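Local structure of GH127 beta-L-arabinofuranoside (Geobacillus stearothermophilus, 4QK0) at residues A[339-344]-A[361-366]. The protein probably hydrolyses beta-L-arabinofuranosides, releasing L-arabinose, as a glycoside hydrolase of family 127. Residues are numbered along the deposited sequence; the frame is centred on the assembly and turned at random.
Sequences ALVFWT and ERALYN
Val341 and Ala363 meet where two helices of the catalytic domain run roughly antiparallel, the axes of the short segments coming within 9.2 Å at an angle of 149°. The contact between them is wholly apolar. Val341 CG2 lies 3.7 Å from Ala363 CB, and because alanine ends at that methyl, the backbones can draw together until the two CA atoms are 6.6 Å apart. The same valine methyl also touches Leu364, 4.2 Å from both its branch carbon CG and its methyl CD2, the two side chains crossing at about a right angle. Val341 keeps CG1 anti to its own N (chi1 173°), which leaves CG2 beside that N and turned to the partner helix. On the other flank Leu340 CD2 reaches Ala363 CB more loosely, at 4.5 Å. All four residues are buried, a setting that suits short or branched hydrocarbon side chains.

No polar bond links the two segments; within 361-366, Asn366 ND2 donates to Arg362 O over 2.8 Å, in the carbonyl plane and on a lone pair, with the N-H nearly straight at 162°. This ties the Asn366 amide to the backbone of Arg362, one turn back, and Pro556 O is a second acceptor for ND2.

Helices 334-350 and 354-365 thus form a helical hairpin, the building unit of the (alpha/alpha)6 barrel expected of this family. Leu420 of helix 413-422 packs against both Val341 and Leu364, while Trp343 faces helix 266-283. Asn366 OD1 accepts from Val558 N of strand 557-562, and Glu361 forms a salt bridge with Arg486 of strand 479-486, joining the helices to the beta domains.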
loop_
_atom_site.group_PDB
_atom_site.type_symbol
_atom_site.label_atom_id
_atom_site.label_comp_id
_atom_site.label_asym_id
_atom_site.label_seq_id
_atom_site.Cartn_x
_atom_site.Cartn_y
_atom_site.Cartn_z
ATOM N N ALA A 339 1.932 -19.328 -14.985
ATOM C CA ALA A 339 3.102 -19.113 -15.862
ATOM C C ALA A 339 4.390 -19.637 -15.206
ATOM O O ALA A 339 5.285 -20.136 -15.885
ATOM C CB ALA A 339 3.270 -17.654 -16.169
ATOM N N LEU A 340 4.471 -19.558 -13.884
ATOM C CA LEU A 340 5.642 -20.095 -13.217
ATOM C C LEU A 340 5.701 -21.606 -13.420
ATOM O O LEU A 340 6.754 -22.183 -13.628
ATOM C CB LEU A 340 5.620 -19.741 -11.766
ATOM C CG LEU A 340 6.688 -20.255 -10.814
ATOM C CD1 LEU A 340 8.082 -19.852 -11.284
ATOM C CD2 LEU A 340 6.421 -19.715 -9.421
ATOM N N VAL A 341 4.564 -22.255 -13.359
ATOM C CA VAL A 341 4.545 -23.684 -13.602
ATOM C C VAL A 341 5.102 -24.007 -15.014
ATOM O O VAL A 341 5.918 -24.923 -15.161
ATOM C CB VAL A 341 3.143 -24.255 -13.461
ATOM C CG1 VAL A 341 3.111 -25.733 -13.897
ATOM C CG2 VAL A 341 2.674 -24.133 -12.008
ATOM N N PHE A 342 4.656 -23.274 -16.020
ATOM C CA PHE A 342 5.144 -23.480 -17.390
ATOM C C PHE A 342 6.670 -23.318 -17.427
ATOM O O PHE A 342 7.359 -24.101 -18.075
ATOM C CB PHE A 342 4.550 -22.520 -18.418
ATOM C CG PHE A 342 3.044 -22.559 -18.548
ATOM C CD1 PHE A 342 2.315 -23.718 -18.314
ATOM C CD2 PHE A 342 2.356 -21.416 -18.931
ATOM C CE1 PHE A 342 0.922 -23.730 -18.459
ATOM C CE2 PHE A 342 0.950 -21.424 -19.092
ATOM C CZ PHE A 342 0.239 -22.592 -18.861
ATOM N N TRP A 343 7.171 -22.286 -16.775
ATOM C CA TRP A 343 8.592 -22.013 -16.757
ATOM C C TRP A 343 9.347 -23.181 -16.155
ATOM O O TRP A 343 10.330 -23.637 -16.743
ATOM C CB TRP A 343 8.867 -20.781 -15.957
ATOM C CG TRP A 343 10.263 -20.330 -15.997
ATOM C CD1 TRP A 343 11.205 -20.633 -16.941
ATOM C CD2 TRP A 343 10.891 -19.411 -15.097
ATOM N NE1 TRP A 343 12.363 -19.965 -16.672
ATOM C CE2 TRP A 343 12.204 -19.197 -15.561
ATOM C CE3 TRP A 343 10.456 -18.717 -13.967
ATOM C CZ2 TRP A 343 13.123 -18.341 -14.897
ATOM C CZ3 TRP A 343 11.360 -17.868 -13.305
ATOM C CH2 TRP A 343 12.672 -17.676 -13.778
ATOM N N THR A 344 8.864 -23.707 -15.039
ATOM C CA THR A 344 9.576 -24.772 -14.363
ATOM C C THR A 344 9.735 -25.992 -15.272
ATOM O O THR A 344 10.736 -26.692 -15.240
ATOM C CB THR A 344 8.881 -25.233 -13.063
ATOM O OG1 THR A 344 7.541 -25.666 -13.353
ATOM C CG2 THR A 344 8.816 -24.083 -12.053
ATOM N N GLU A 361 5.772 -27.683 -7.852
ATOM C CA GLU A 361 4.840 -28.306 -6.926
ATOM C C GLU A 361 4.263 -27.261 -5.977
ATOM O O GLU A 361 3.051 -27.236 -5.717
ATOM C CB GLU A 361 5.553 -29.404 -6.169
ATOM C CG GLU A 361 4.820 -29.984 -4.986
ATOM C CD GLU A 361 5.589 -31.107 -4.334
ATOM O OE1 GLU A 361 6.583 -30.799 -3.618
ATOM O OE2 GLU A 361 5.182 -32.307 -4.495
ATOM N N ARG A 362 5.121 -26.376 -5.452
ATOM C CA ARG A 362 4.642 -25.241 -4.617
ATOM C C ARG A 362 3.520 -24.421 -5.321
ATOM O O ARG A 362 2.448 -24.217 -4.752
ATOM C CB ARG A 362 5.801 -24.359 -4.274
ATOM C CG ARG A 362 5.514 -23.237 -3.306
ATOM C CD ARG A 362 6.729 -22.349 -3.108
ATOM N NE ARG A 362 7.798 -22.987 -2.366
ATOM C CZ ARG A 362 7.744 -23.307 -1.076
ATOM N NH1 ARG A 362 6.671 -23.020 -0.309
ATOM N NH2 ARG A 362 8.784 -23.880 -0.503
ATOM N N ALA A 363 3.729 -24.046 -6.565
ATOM C CA ALA A 363 2.709 -23.315 -7.297
ATOM C C ALA A 363 1.446 -24.113 -7.544
ATOM O O ALA A 363 0.305 -23.608 -7.377
ATOM C CB ALA A 363 3.229 -22.775 -8.594
ATOM N N LEU A 364 1.630 -25.380 -7.841
ATOM C CA LEU A 364 0.520 -26.241 -8.140
ATOM C C LEU A 364 -0.420 -26.500 -6.986
ATOM O O LEU A 364 -1.654 -26.601 -7.196
ATOM C CB LEU A 364 1.013 -27.596 -8.670
ATOM C CG LEU A 364 1.419 -27.663 -10.146
ATOM C CD1 LEU A 364 2.001 -29.065 -10.421
ATOM C CD2 LEU A 364 0.254 -27.420 -11.094
ATOM N N TYR A 365 0.123 -26.679 -5.798
ATOM C CA TYR A 365 -0.680 -27.047 -4.645
ATOM C C TYR A 365 -1.053 -25.821 -3.769
ATOM O O TYR A 365 -1.645 -25.990 -2.666
ATOM C CB TYR A 365 0.010 -28.136 -3.778
ATOM C CG TYR A 365 0.083 -29.525 -4.439
ATOM C CD1 TYR A 365 1.094 -29.825 -5.318
ATOM C CD2 TYR A 365 -0.899 -30.478 -4.238
ATOM C CE1 TYR A 365 1.168 -31.061 -5.937
ATOM C CE2 TYR A 365 -0.841 -31.726 -4.846
ATOM C CZ TYR A 365 0.200 -32.011 -5.710
ATOM O OH TYR A 365 0.322 -33.221 -6.371
ATOM N N ASN A 366 -0.727 -24.619 -4.233
ATOM C CA ASN A 366 -0.938 -23.406 -3.417
ATOM C C ASN A 366 -1.441 -22.281 -4.241
ATOM O O ASN A 366 -2.631 -22.180 -4.450
ATOM C CB ASN A 366 0.320 -23.044 -2.663
ATOM C CG ASN A 366 0.744 -24.161 -1.704
ATOM O OD1 ASN A 366 0.216 -24.281 -0.592
ATOM N ND2 ASN A 366 1.744 -24.953 -2.107
#